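Local coordinates for protein choline dehydrogenase and related flavoproteins (Aspergillus oryzae, PDB 3Q9T) that oxidises formate with the help of an 8-formyl-FAD cofactor, as a flavoprotein oxidase of the glucose-methanol-choline oxidoreductase family, at residues I548-D551 and C552-N556; E475-K478 and D479-S483; N19-A22 and G23-E27; L327-G330 and P331-A335. All blocks are in the same frame, centred on the assembly; numbering follows the deposited sequence.

Contact 1: I548-D551 and C552-N556; sequences IIPD and CRIQN. With FAY ([(2R,3S,4R,5R)-5-(6-amino-9H-purin-9-yl)-3,4-dihydroxytetrahydrofuran-2-yl]methyl (2R,3S,4S)-5-(8-formyl-7-methyl-2,4-dioxo-3,4-dihydrobenzo[g]pteridin-10(2H)-yl)-2,3,4-trihydroxypentyl dihydrogen diphosphate), chain D.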
loop_
_atom_site.group_PDB
_atom_site.type_symbol
_atom_site.label_atom_id
_atom_site.label_comp_id
_atom_site.label_asym_id
_atom_site.label_seq_id
_atom_site.Cartn_x
_atom_site.Cartn_y
_atom_site.Cartn_z
ATOM N N ILE A 548 22.089 -8.812 14.841
ATOM C CA ILE A 548 21.299 -9.981 14.447
ATOM C C ILE A 548 20.045 -9.984 15.316
ATOM O O ILE A 548 20.140 -10.055 16.542
ATOM C CB ILE A 548 22.043 -11.292 14.709
ATOM C CG1 ILE A 548 23.383 -11.316 13.984
ATOM C CG2 ILE A 548 21.194 -12.486 14.258
ATOM C CD1 ILE A 548 24.151 -12.599 14.206
ATOM N N ILE A 549 18.874 -9.880 14.702
ATOM C CA ILE A 549 17.645 -9.663 15.483
ATOM C C ILE A 549 17.331 -10.862 16.392
ATOM O O ILE A 549 17.387 -12.003 15.961
ATOM C CB ILE A 549 16.438 -9.354 14.558
ATOM C CG1 ILE A 549 15.247 -8.833 15.375
ATOM C CG2 ILE A 549 16.076 -10.596 13.729
ATOM C CD1 ILE A 549 13.983 -8.512 14.512
ATOM N N PRO A 550 17.042 -10.601 17.674
ATOM C CA PRO A 550 16.731 -11.691 18.614
ATOM C C PRO A 550 15.511 -12.516 18.181
ATOM O O PRO A 550 14.747 -12.074 17.316
ATOM C CB PRO A 550 16.448 -10.950 19.933
ATOM C CG PRO A 550 17.239 -9.665 19.817
ATOM C CD PRO A 550 17.232 -9.301 18.351
ATOM N N ASP A 551 15.317 -13.683 18.797
ATOM C CA ASP A 551 14.320 -14.656 18.326
ATOM C C ASP A 551 12.932 -14.430 18.956
ATOM O O ASP A 551 12.206 -15.378 19.255
ATOM C CB ASP A 551 14.811 -16.078 18.621
ATOM C CG ASP A 551 16.321 -16.221 18.434
ATOM O OD1 ASP A 551 16.765 -16.740 17.386
ATOM O OD2 ASP A 551 17.073 -15.781 19.325
ATOM N N CYS A 552 12.560 -13.171 19.149
ATOM C CA CYS A 552 11.416 -12.871 19.980
ATOM C C CYS A 552 11.284 -11.374 20.071
ATOM O O CYS A 552 12.135 -10.653 19.547
ATOM C CB CYS A 552 11.676 -13.416 21.374
ATOM S SG CYS A 552 13.244 -12.817 22.040
ATOM N N ARG A 553 10.217 -10.923 20.729
ATOM C CA ARG A 553 10.008 -9.512 21.051
ATOM C C ARG A 553 11.253 -8.915 21.731
ATOM O O ARG A 553 11.803 -9.488 22.664
ATOM C CB ARG A 553 8.768 -9.374 21.942
ATOM C CG ARG A 553 7.505 -9.851 21.236
ATOM C CD ARG A 553 6.243 -9.573 22.038
ATOM N NE ARG A 553 5.026 -9.909 21.287
ATOM C CZ ARG A 553 3.824 -9.423 21.570
ATOM N NH1 ARG A 553 3.686 -8.581 22.587
ATOM N NH2 ARG A 553 2.759 -9.770 20.846
ATOM N N ILE A 554 11.678 -7.745 21.281
ATOM C CA ILE A 554 13.075 -7.354 21.477
ATOM C C ILE A 554 13.406 -6.353 22.580
ATOM O O ILE A 554 14.570 -6.019 22.740
ATOM C CB ILE A 554 13.650 -6.780 20.160
ATOM C CG1 ILE A 554 12.937 -5.457 19.826
ATOM C CG2 ILE A 554 13.488 -7.806 19.035
ATOM C CD1 ILE A 554 13.541 -4.668 18.670
ATOM N N GLN A 555 12.419 -5.877 23.338
ATOM C CA GLN A 555 12.695 -4.804 24.294
ATOM C C GLN A 555 13.766 -5.187 25.323
ATOM O O GLN A 555 14.544 -4.341 25.739
ATOM C CB GLN A 555 11.417 -4.265 24.979
ATOM C CG GLN A 555 10.942 -5.049 26.201
ATOM C CD GLN A 555 9.795 -4.335 26.963
ATOM O OE1 GLN A 555 9.823 -3.118 27.179
ATOM N NE2 GLN A 555 8.794 -5.094 27.355
ATOM N N ASN A 556 13.810 -6.456 25.719
ATOM C CA ASN A 556 14.806 -6.931 26.685
ATOM C C ASN A 556 16.224 -6.697 26.143
ATOM O O ASN A 556 17.077 -6.138 26.842
ATOM C CB ASN A 556 14.542 -8.412 27.020
ATOM C CG ASN A 556 15.394 -8.940 28.190
ATOM O OD1 ASN A 556 15.344 -10.129 28.485
ATOM N ND2 ASN A 556 16.171 -8.069 28.846
HETATM P P FAY D . 14.752 2.239 21.296
HETATM N N1 FAY D . 9.269 -5.257 22.272
HETATM C C2 FAY D . 9.068 -6.180 23.296
HETATM O O2 FAY D . 10.028 -6.670 23.879
HETATM N N3 FAY D . 7.866 -6.194 23.971
HETATM C C4 FAY D . 6.738 -5.766 23.315
HETATM O O4 FAY D . 5.685 -6.400 23.513
HETATM N N5 FAY D . 5.811 -4.381 21.608
HETATM C C6 FAY D . 4.828 -2.660 20.345
HETATM C C7 FAY D . 4.914 -1.489 19.612
HETATM C C8 FAY D . 6.170 -0.934 19.346
HETATM O O8 FAY D . 7.274 1.015 18.660
HETATM C C9 FAY D . 7.312 -1.500 19.929
HETATM P PA FAY D . 12.764 4.248 21.148
HETATM C "C1'" FAY D . 9.785 -2.792 20.852
HETATM C C10 FAY D . 8.198 -4.592 21.723
HETATM N N10 FAY D . 8.393 -3.408 21.005
HETATM N N1A FAY D . 14.180 14.591 17.887
HETATM O O1A FAY D . 11.717 4.513 20.118
HETATM C C1B FAY D . 12.990 10.092 20.320
HETATM O O1P FAY D . 15.447 2.842 22.493
HETATM C "C2'" FAY D . 10.178 -1.940 22.081
HETATM O "O2'" FAY D . 9.085 -1.160 22.412
HETATM C C2A FAY D . 14.009 14.384 19.244
HETATM O O2A FAY D . 12.248 3.580 22.386
HETATM C C2B FAY D . 11.671 9.342 20.272
HETATM O O2B FAY D . 10.555 10.153 20.592
HETATM O O2P FAY D . 15.755 1.667 20.312
HETATM C "C3'" FAY D . 11.464 -1.051 22.110
HETATM O "O3'" FAY D . 11.321 0.218 22.743
HETATM N N3A FAY D . 13.691 13.126 19.728
HETATM C C3B FAY D . 11.894 8.279 21.324
HETATM O O3B FAY D . 11.624 8.834 22.588
HETATM O O3P FAY D . 13.939 3.384 20.505
HETATM C "C4'" FAY D . 12.120 -0.810 20.773
HETATM O "O4'" FAY D . 12.249 -2.094 20.169
HETATM C C4A FAY D . 13.554 12.088 18.864
HETATM C C4B FAY D . 13.380 8.023 21.266
HETATM O O4B FAY D . 13.954 9.091 20.533
HETATM C C4X FAY D . 6.917 -4.960 22.175
HETATM C "C5'" FAY D . 13.487 -0.105 20.948
HETATM O "O5'" FAY D . 13.616 1.121 21.683
HETATM C C5A FAY D . 13.732 12.275 17.495
HETATM C C5B FAY D . 13.686 6.686 20.619
HETATM O O5B FAY D . 13.420 5.679 21.563
HETATM C C5X FAY D . 5.985 -3.332 20.731
HETATM C C6A FAY D . 14.043 13.539 16.998
HETATM N N6A FAY D . 14.116 13.740 15.675
HETATM N N7A FAY D . 13.543 11.087 16.886
HETATM C C7M FAY D . 3.655 -0.962 18.966
HETATM C C8A FAY D . 13.263 10.152 17.818
HETATM C C8M FAY D . 6.218 0.482 18.917
HETATM C C9A FAY D . 7.245 -2.728 20.584
HETATM N N9A FAY D . 13.261 10.758 19.040
#

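Contact 2: E475-K478 and D479-S483; sequences EGFK and DLVES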
loop_
_atom_site.group_PDB
_atom_site.type_symbol
_atom_site.label_atom_id
_atom_site.label_comp_id
_atom_site.label_asym_id
_atom_site.label_seq_id
_atom_site.Cartn_x
_atom_site.Cartn_y
_atom_site.Cartn_z
ATOM N N GLU A 475 -6.520 -30.666 21.798
ATOM C CA GLU A 475 -7.378 -31.067 22.904
ATOM C C GLU A 475 -7.891 -29.871 23.704
ATOM O O GLU A 475 -7.132 -28.957 24.042
ATOM C CB GLU A 475 -6.599 -32.017 23.824
ATOM C CG GLU A 475 -7.391 -32.590 24.976
ATOM C CD GLU A 475 -6.514 -33.342 25.978
ATOM O OE1 GLU A 475 -5.424 -33.821 25.582
ATOM O OE2 GLU A 475 -6.914 -33.447 27.162
ATOM N N GLY A 476 -9.179 -29.876 24.018
ATOM C CA GLY A 476 -9.752 -28.791 24.795
ATOM C C GLY A 476 -10.056 -27.573 23.936
ATOM O O GLY A 476 -11.216 -27.189 23.793
ATOM N N PHE A 477 -9.026 -26.962 23.348
ATOM C CA PHE A 477 -9.248 -25.730 22.599
ATOM C C PHE A 477 -10.096 -25.943 21.359
ATOM O O PHE A 477 -10.780 -25.034 20.927
ATOM C CB PHE A 477 -7.954 -25.005 22.231
ATOM C CG PHE A 477 -8.104 -23.504 22.200
ATOM C CD1 PHE A 477 -8.657 -22.869 21.097
ATOM C CD2 PHE A 477 -7.719 -22.733 23.291
ATOM C CE1 PHE A 477 -8.815 -21.496 21.072
ATOM C CE2 PHE A 477 -7.869 -21.355 23.273
ATOM C CZ PHE A 477 -8.424 -20.734 22.151
ATOM N N LYS A 478 -10.070 -27.146 20.792
ATOM C CA LYS A 478 -10.831 -27.383 19.573
ATOM C C LYS A 478 -12.305 -27.062 19.789
ATOM O O LYS A 478 -13.007 -26.646 18.875
ATOM C CB LYS A 478 -10.644 -28.816 19.082
ATOM C CG LYS A 478 -11.050 -29.909 20.059
ATOM C CD LYS A 478 -10.982 -31.267 19.335
ATOM C CE LYS A 478 -11.750 -32.340 20.067
ATOM N NZ LYS A 478 -13.154 -31.914 20.361
ATOM N N ASP A 479 -12.770 -27.245 21.015
ATOM C CA ASP A 479 -14.168 -27.003 21.333
ATOM C C ASP A 479 -14.499 -25.530 21.562
ATOM O O ASP A 479 -15.667 -25.185 21.739
ATOM C CB ASP A 479 -14.575 -27.825 22.556
ATOM C CG ASP A 479 -14.630 -29.321 22.257
ATOM O OD1 ASP A 479 -15.203 -29.693 21.200
ATOM O OD2 ASP A 479 -14.091 -30.110 23.072
ATOM N N LEU A 480 -13.492 -24.659 21.561
ATOM C CA LEU A 480 -13.744 -23.242 21.861
ATOM C C LEU A 480 -13.970 -22.401 20.610
ATOM O O LEU A 480 -14.589 -21.343 20.659
ATOM C CB LEU A 480 -12.594 -22.658 22.676
ATOM C CG LEU A 480 -12.324 -23.410 23.980
ATOM C CD1 LEU A 480 -11.151 -22.790 24.741
ATOM C CD2 LEU A 480 -13.582 -23.423 24.836
ATOM N N VAL A 481 -13.446 -22.874 19.490
ATOM C CA VAL A 481 -13.462 -22.112 18.261
ATOM C C VAL A 481 -14.839 -22.094 17.594
ATOM O O VAL A 481 -15.432 -23.142 17.342
ATOM C CB VAL A 481 -12.437 -22.662 17.267
ATOM C CG1 VAL A 481 -12.551 -21.916 15.941
ATOM C CG2 VAL A 481 -11.027 -22.558 17.845
ATOM N N GLU A 482 -15.329 -20.889 17.309
ATOM C CA GLU A 482 -16.622 -20.699 16.657
ATOM C C GLU A 482 -16.471 -20.302 15.202
ATOM O O GLU A 482 -17.207 -20.795 14.368
ATOM C CB GLU A 482 -17.479 -19.642 17.379
ATOM C CG GLU A 482 -17.930 -20.054 18.777
ATOM C CD GLU A 482 -19.072 -19.190 19.319
ATOM O OE1 GLU A 482 -19.317 -18.085 18.771
ATOM O OE2 GLU A 482 -19.733 -19.630 20.290
ATOM N N SER A 483 -15.562 -19.378 14.891
ATOM C CA SER A 483 -15.356 -19.016 13.487
ATOM C C SER A 483 -14.079 -18.207 13.237
ATOM O O SER A 483 -13.434 -17.754 14.184
ATOM C CB SER A 483 -16.587 -18.285 12.927
ATOM O OG SER A 483 -16.780 -17.042 13.572
HETATM O O HOH W 1 -15.453 -25.741 18.156
#

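Contact 3: N19-A22 and G23-E27; sequences NTVA and GRLAE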
loop_
_atom_site.group_PDB
_atom_site.type_symbol
_atom_site.label_atom_id
_atom_site.label_comp_id
_atom_site.label_asym_id
_atom_site.label_seq_id
_atom_site.Cartn_x
_atom_site.Cartn_y
_atom_site.Cartn_z
ATOM N N ASN A 19 16.964 6.525 27.987
ATOM C CA ASN A 19 16.816 6.683 29.431
ATOM C C ASN A 19 17.644 5.712 30.261
ATOM O O ASN A 19 18.119 6.068 31.332
ATOM C CB ASN A 19 15.342 6.630 29.828
ATOM C CG ASN A 19 14.553 7.776 29.229
ATOM O OD1 ASN A 19 15.126 8.831 28.907
ATOM N ND2 ASN A 19 13.246 7.586 29.074
ATOM N N THR A 20 17.831 4.493 29.764
ATOM C CA THR A 20 18.655 3.525 30.471
ATOM C C THR A 20 20.067 4.066 30.638
ATOM O O THR A 20 20.627 4.056 31.746
ATOM C CB THR A 20 18.730 2.176 29.714
ATOM O OG1 THR A 20 17.409 1.655 29.534
ATOM C CG2 THR A 20 19.581 1.165 30.490
ATOM N N VAL A 21 20.644 4.536 29.532
ATOM C CA VAL A 21 22.001 5.066 29.558
ATOM C C VAL A 21 22.045 6.290 30.472
ATOM O O VAL A 21 22.912 6.401 31.361
ATOM C CB VAL A 21 22.524 5.418 28.139
ATOM C CG1 VAL A 21 23.840 6.210 28.218
ATOM C CG2 VAL A 21 22.707 4.151 27.304
ATOM N N ALA A 22 21.082 7.186 30.284
ATOM C CA ALA A 22 21.044 8.420 31.068
ATOM C C ALA A 22 20.955 8.175 32.573
ATOM O O ALA A 22 21.631 8.846 33.341
ATOM C CB ALA A 22 19.907 9.310 30.620
ATOM N N GLY A 23 20.101 7.241 32.983
ATOM C CA GLY A 23 19.858 6.997 34.395
ATOM C C GLY A 23 21.063 6.363 35.059
ATOM O O GLY A 23 21.374 6.644 36.209
ATOM N N ARG A 24 21.760 5.518 34.314
ATOM C CA ARG A 24 22.931 4.836 34.835
ATOM C C ARG A 24 24.097 5.804 34.973
ATOM O O ARG A 24 24.808 5.803 35.986
ATOM C CB ARG A 24 23.310 3.662 33.937
ATOM C CG ARG A 24 22.303 2.518 33.982
ATOM C CD ARG A 24 22.130 1.958 35.393
ATOM N NE ARG A 24 21.360 0.712 35.370
ATOM C CZ ARG A 24 20.813 0.130 36.436
ATOM N NH1 ARG A 24 20.960 0.660 37.644
ATOM N NH2 ARG A 24 20.129 -1.000 36.290
ATOM N N LEU A 25 24.283 6.650 33.965
ATOM C CA LEU A 25 25.354 7.630 34.025
ATOM C C LEU A 25 25.118 8.609 35.177
ATOM O O LEU A 25 26.072 9.075 35.807
ATOM C CB LEU A 25 25.523 8.355 32.687
ATOM C CG LEU A 25 26.178 7.524 31.579
ATOM C CD1 LEU A 25 26.325 8.345 30.321
ATOM C CD2 LEU A 25 27.533 6.992 32.019
ATOM N N ALA A 26 23.847 8.874 35.472
ATOM C CA ALA A 26 23.465 9.769 36.561
ATOM C C ALA A 26 23.652 9.173 37.966
ATOM O O ALA A 26 23.477 9.878 38.959
ATOM C CB ALA A 26 22.011 10.232 36.381
ATOM N N GLU A 27 23.984 7.887 38.063
ATOM C CA GLU A 27 24.141 7.273 39.388
ATOM C C GLU A 27 25.270 7.911 40.218
ATOM O O GLU A 27 25.264 7.835 41.449
ATOM C CB GLU A 27 24.301 5.754 39.290
ATOM C CG GLU A 27 22.992 5.020 39.053
ATOM C CD GLU A 27 23.196 3.580 38.583
ATOM O OE1 GLU A 27 24.307 3.257 38.120
ATOM O OE2 GLU A 27 22.239 2.777 38.651
#

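Contact 4: L327-G330 and P331-A335; sequences LRHG and PKRDA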
loop_
_atom_site.group_PDB
_atom_site.type_symbol
_atom_site.label_atom_id
_atom_site.label_comp_id
_atom_site.label_asym_id
_atom_site.label_seq_id
_atom_site.Cartn_x
_atom_site.Cartn_y
_atom_site.Cartn_z
ATOM N N LEU A 327 -13.407 -4.276 25.536
ATOM C CA LEU A 327 -13.544 -3.623 24.239
ATOM C C LEU A 327 -14.858 -2.885 24.043
ATOM O O LEU A 327 -14.893 -1.844 23.393
ATOM C CB LEU A 327 -13.380 -4.634 23.105
ATOM C CG LEU A 327 -12.091 -4.611 22.282
ATOM C CD1 LEU A 327 -12.325 -5.401 20.996
ATOM C CD2 LEU A 327 -11.656 -3.175 21.969
ATOM N N ARG A 328 -15.937 -3.443 24.577
ATOM C CA ARG A 328 -17.271 -2.912 24.335
ATOM C C ARG A 328 -17.757 -2.125 25.538
ATOM O O ARG A 328 -17.440 -2.456 26.679
ATOM C CB ARG A 328 -18.249 -4.043 23.963
ATOM C CG ARG A 328 -17.893 -4.714 22.637
ATOM C CD ARG A 328 -18.938 -5.688 22.133
ATOM N NE ARG A 328 -18.816 -7.002 22.760
ATOM C CZ ARG A 328 -18.147 -8.022 22.230
ATOM N NH1 ARG A 328 -17.535 -7.882 21.054
ATOM N NH2 ARG A 328 -18.095 -9.183 22.875
ATOM N N HIS A 329 -18.508 -1.064 25.284
ATOM C CA HIS A 329 -19.027 -0.261 26.379
ATOM C C HIS A 329 -20.122 -1.038 27.090
ATOM O O HIS A 329 -20.856 -1.811 26.470
ATOM C CB HIS A 329 -19.564 1.088 25.878
ATOM C CG HIS A 329 -18.495 2.098 25.579
ATOM N ND1 HIS A 329 -17.630 2.577 26.542
ATOM C CD2 HIS A 329 -18.163 2.735 24.429
ATOM C CE1 HIS A 329 -16.808 3.455 25.998
ATOM N NE2 HIS A 329 -17.108 3.568 24.716
ATOM N N GLY A 330 -20.228 -0.840 28.395
ATOM C CA GLY A 330 -21.278 -1.486 29.153
ATOM C C GLY A 330 -20.966 -1.550 30.629
ATOM O O GLY A 330 -19.933 -1.044 31.071
ATOM N N PRO A 331 -21.883 -2.137 31.409
ATOM C CA PRO A 331 -21.658 -2.325 32.842
ATOM C C PRO A 331 -20.429 -3.178 33.138
ATOM O O PRO A 331 -19.679 -2.821 34.046
ATOM C CB PRO A 331 -22.956 -3.007 33.325
ATOM C CG PRO A 331 -23.788 -3.244 32.095
ATOM C CD PRO A 331 -23.300 -2.304 31.050
ATOM N N LYS A 332 -20.215 -4.258 32.389
ATOM C CA LYS A 332 -19.022 -5.085 32.574
ATOM C C LYS A 332 -17.746 -4.248 32.521
ATOM O O LYS A 332 -16.882 -4.365 33.394
ATOM C CB LYS A 332 -18.942 -6.196 31.526
ATOM C CG LYS A 332 -19.822 -7.400 31.786
ATOM C CD LYS A 332 -19.409 -8.553 30.878
ATOM C CE LYS A 332 -20.576 -9.447 30.532
ATOM N NZ LYS A 332 -20.105 -10.617 29.743
ATOM N N ARG A 333 -17.630 -3.408 31.498
ATOM C CA ARG A 333 -16.451 -2.558 31.363
ATOM C C ARG A 333 -16.435 -1.541 32.481
ATOM O O ARG A 333 -15.407 -1.333 33.131
ATOM C CB ARG A 333 -16.402 -1.834 30.005
ATOM C CG ARG A 333 -15.129 -1.018 29.835
ATOM C CD ARG A 333 -15.017 -0.328 28.503
ATOM N NE ARG A 333 -13.793 0.468 28.428
ATOM C CZ ARG A 333 -13.715 1.749 28.776
ATOM N NH1 ARG A 333 -14.793 2.387 29.228
ATOM N NH2 ARG A 333 -12.560 2.397 28.676
ATOM N N ASP A 334 -17.581 -0.907 32.709
ATOM C CA ASP A 334 -17.689 0.065 33.792
ATOM C C ASP A 334 -17.166 -0.495 35.105
ATOM O O ASP A 334 -16.468 0.191 35.844
ATOM C CB ASP A 334 -19.125 0.552 33.951
ATOM C CG ASP A 334 -19.498 1.587 32.911
ATOM O OD1 ASP A 334 -18.580 2.284 32.413
ATOM O OD2 ASP A 334 -20.704 1.700 32.593
ATOM N N ALA A 335 -17.477 -1.756 35.374
ATOM C CA ALA A 335 -17.107 -2.370 36.637
ATOM C C ALA A 335 -15.595 -2.479 36.786
ATOM O O ALA A 335 -15.042 -2.084 37.809
ATOM C CB ALA A 335 -17.762 -3.754 36.774
HETATM O O HOH W 2 -18.557 -4.095 28.640
#

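Contact 1: I548-D551 and C552-N556
Ile554 faces two ways in this turn, one branch reaching back to Pro550 and Ile549 and the other forward to the flavin cofactor. Its CG2 lies 4.1 Å from Pro550 CD and 4.2 Å from Ile549 CG1, the side chains crossing roughly at right angles. With chi1 at 66°, CG1 sits between the backbone N and the carbonyl carbon, which sends CD1 the other way, to within 3.2 Å of O4' on the ribityl chain of the 8-formyl-FAD.

Its two sequence neighbours grip the flavin's pyrimidine end. Gln555 N donates a short bond of 2.6 Å to flavin O2 at the start of its helix, where the helix end would probably favour negative charge on that side of the reduced ring. Arg553 runs out extended, and its NH1 reaches flavin O4 at 3.1 Å with a bent N-H...O angle of 136°. Arg553 also touches His510, and the two are probably the His-Arg pair known from this active site.

A second shell fixes these groups. Asp395 and Glu393 hold Arg553 through NH2 and its backbone N, while the side-chain amide of Gln555 is held by Asn97 at OE1 and by Thr100 O and Thr202 at NE2. Further back, a weak bond from Cys552 N to Pro550 O, 3.1 Å, tightens the bend at Asp551, whose carboxylate is tied to Arg425.

The loop comes after strand 538-540 and leads into helix 555-572; Pro550 packs on helix 106-110, Cys552 on strand 353-358, and Gln555 on strand 100-101.

Contact 2: E475-K478 and D479-S483
Phe477 and Leu480 supply the main apolar contact of this short turn. Leu480 CD1 sits over one face of the Phe477 ring, 3.9 Å from its centroid and 18° off the normal, displaced toward the rim nearest CD2: a CH-pi contact. Val481 approaches the same ring differently, placing CG2 at its edge, near the ring plane and 4.0 Å from Phe477 CD1. The ring is thus touched on a face and on a flank by two successive residues; Val316 of strand 308-316, Leu471 and Ala176 pack against it as well.

Backbone bonds wind the turn. Asp479 N donates to Gly476 O at 3.2 Å, and Leu480 N to Phe477 O at 2.8 Å and a fairly straight 164°, each spanning three residues. A water bridges two carbonyls, donating hydrogen bonds to Lys478 O and Val481 O, 2.7 Å from each.

The charged pair lies on the exposed side. Lys478 and Asp479 run side by side, and the lysine bends at chi4 (53°) to bring NZ back to Asp479 OD1 at 3.1 Å. That salt bridge and the accompanying contact to OD2 are weak as hydrogen bonds.

Successive i to i+3 bonds are the signature of a 3-10 turn, used here to link helix 454-473 to strand 481-485. The strand then shows a classic beta bulge, Glu482 and Ser483 both facing Arg315 on the antiparallel strand 308-316.

Contact 3: N19-A22 and G23-E27
Ala22, Gly23 and Val21 form the middle of a regular helical turn in which the carbonyls of residues 19 to 22 each accept the amide four places on. Ala22 O receives Ala26 N at 3.1 Å, and the CB of Ala26 also rests 3.4 Å from that same oxygen. The small Ala22 side chain faces the sheet, meeting Ile11 of strand 9-12 together with Val33 and Ile35 of strand 33-36.

Gly23 has only its backbone to offer: its N gives a bond of 2.8 Å to Asn19 O. Beside it, Thr20 O takes Arg24 N at 3.2 Å and also has Arg24 CG close by.

Val21 makes the apolar contact of the turn. Its CG1 stands anti to the backbone N (chi1 169°), pointing alongside Leu25, whose CD1 it meets at 3.9 Å. The backbones of the same two residues are joined as well, Leu25 N to Val21 O at 3.0 Å. Leu25 goes on to touch Phe9 and Ile569.

Toward the C-terminal end of the helix, Arg24 bends at chi2 and its NH1 bonds to Glu27 OE2 at 2.7 Å, on the syn side of the carboxylate and within the guanidinium plane. Glu563 and Lys570 of helix 555-572 extend this charge network.

Helix 16-25 is the crossover of the beta-alpha-beta unit from strand 9-12 to strand 33-36; Thr16 and Ala17 at its start bind FAD, the arrangement of a Rossmann-type dinucleotide fold.

Contact 4: L327-G330 and P331-A335
Arg333 lays its aliphatic stem against the carbonyl oxygen of Arg328, CB at 3.5 Å from Arg328 O and CD at 3.7 Å. A chi1 of -176° turns CG away from the residue's own N, and the chain stays extended as far as NE, which carries the guanidinium along the side of His329. NH1 arrives at the edge of the imidazole, near its plane, with ring and guanidinium planes 82° apart, a loose approach between two groups that point the same way.

Gly330 is the N-cap of helix 331-343, with Pro331 as its first residue. Its backbone angles by themselves call for glycine, and its carbonyl starts the helix: Asp334 N bonds to Gly330 O at 2.9 Å and a nearly straight 167°, closing the first turn. A water takes up a further amide of that turn, donating to Arg328 O at 2.8 Å and accepting a weak bond from Arg333 N at 3.1 Å.

Asp334 turns its CG anti to its own carbonyl carbon, a rotation that brings the carboxylate back toward the helix start. OD2 comes within 3.2 Å of Gly330 O, two acceptors side by side and probably a mildly unfavourable pairing, though the helix's N-terminal end would tend to offset it.

Lys332 reaches away from the turn in an extended form. Its NZ and Arg328 NE converge on Asp324 of the preceding helix 323-327, one carboxylate oxygen apiece.

Contacts 1 and 3 are buried, contact 1 touching the cofactor and contact 3 only near it; contact 2 is partly buried and contact 4 lies on the surface, away from the annotated sites. Helix 555-572 joins the two inner ones: it starts in contact 1 and, further along, packs against the helix of contact 3; their nearest atoms are about 8 Å apart. Contact 1 is a loop holding the flavin end, contact 3 a helix of the nucleotide-binding unit. Contacts 2 and 4 lie on the same side of the chain's centre, each with a bridging water and exposed charged side chains. Contact 2, however, has an aromatic core, whereas contact 4 is held by the first backbone bond of a helix and by an arginine stem.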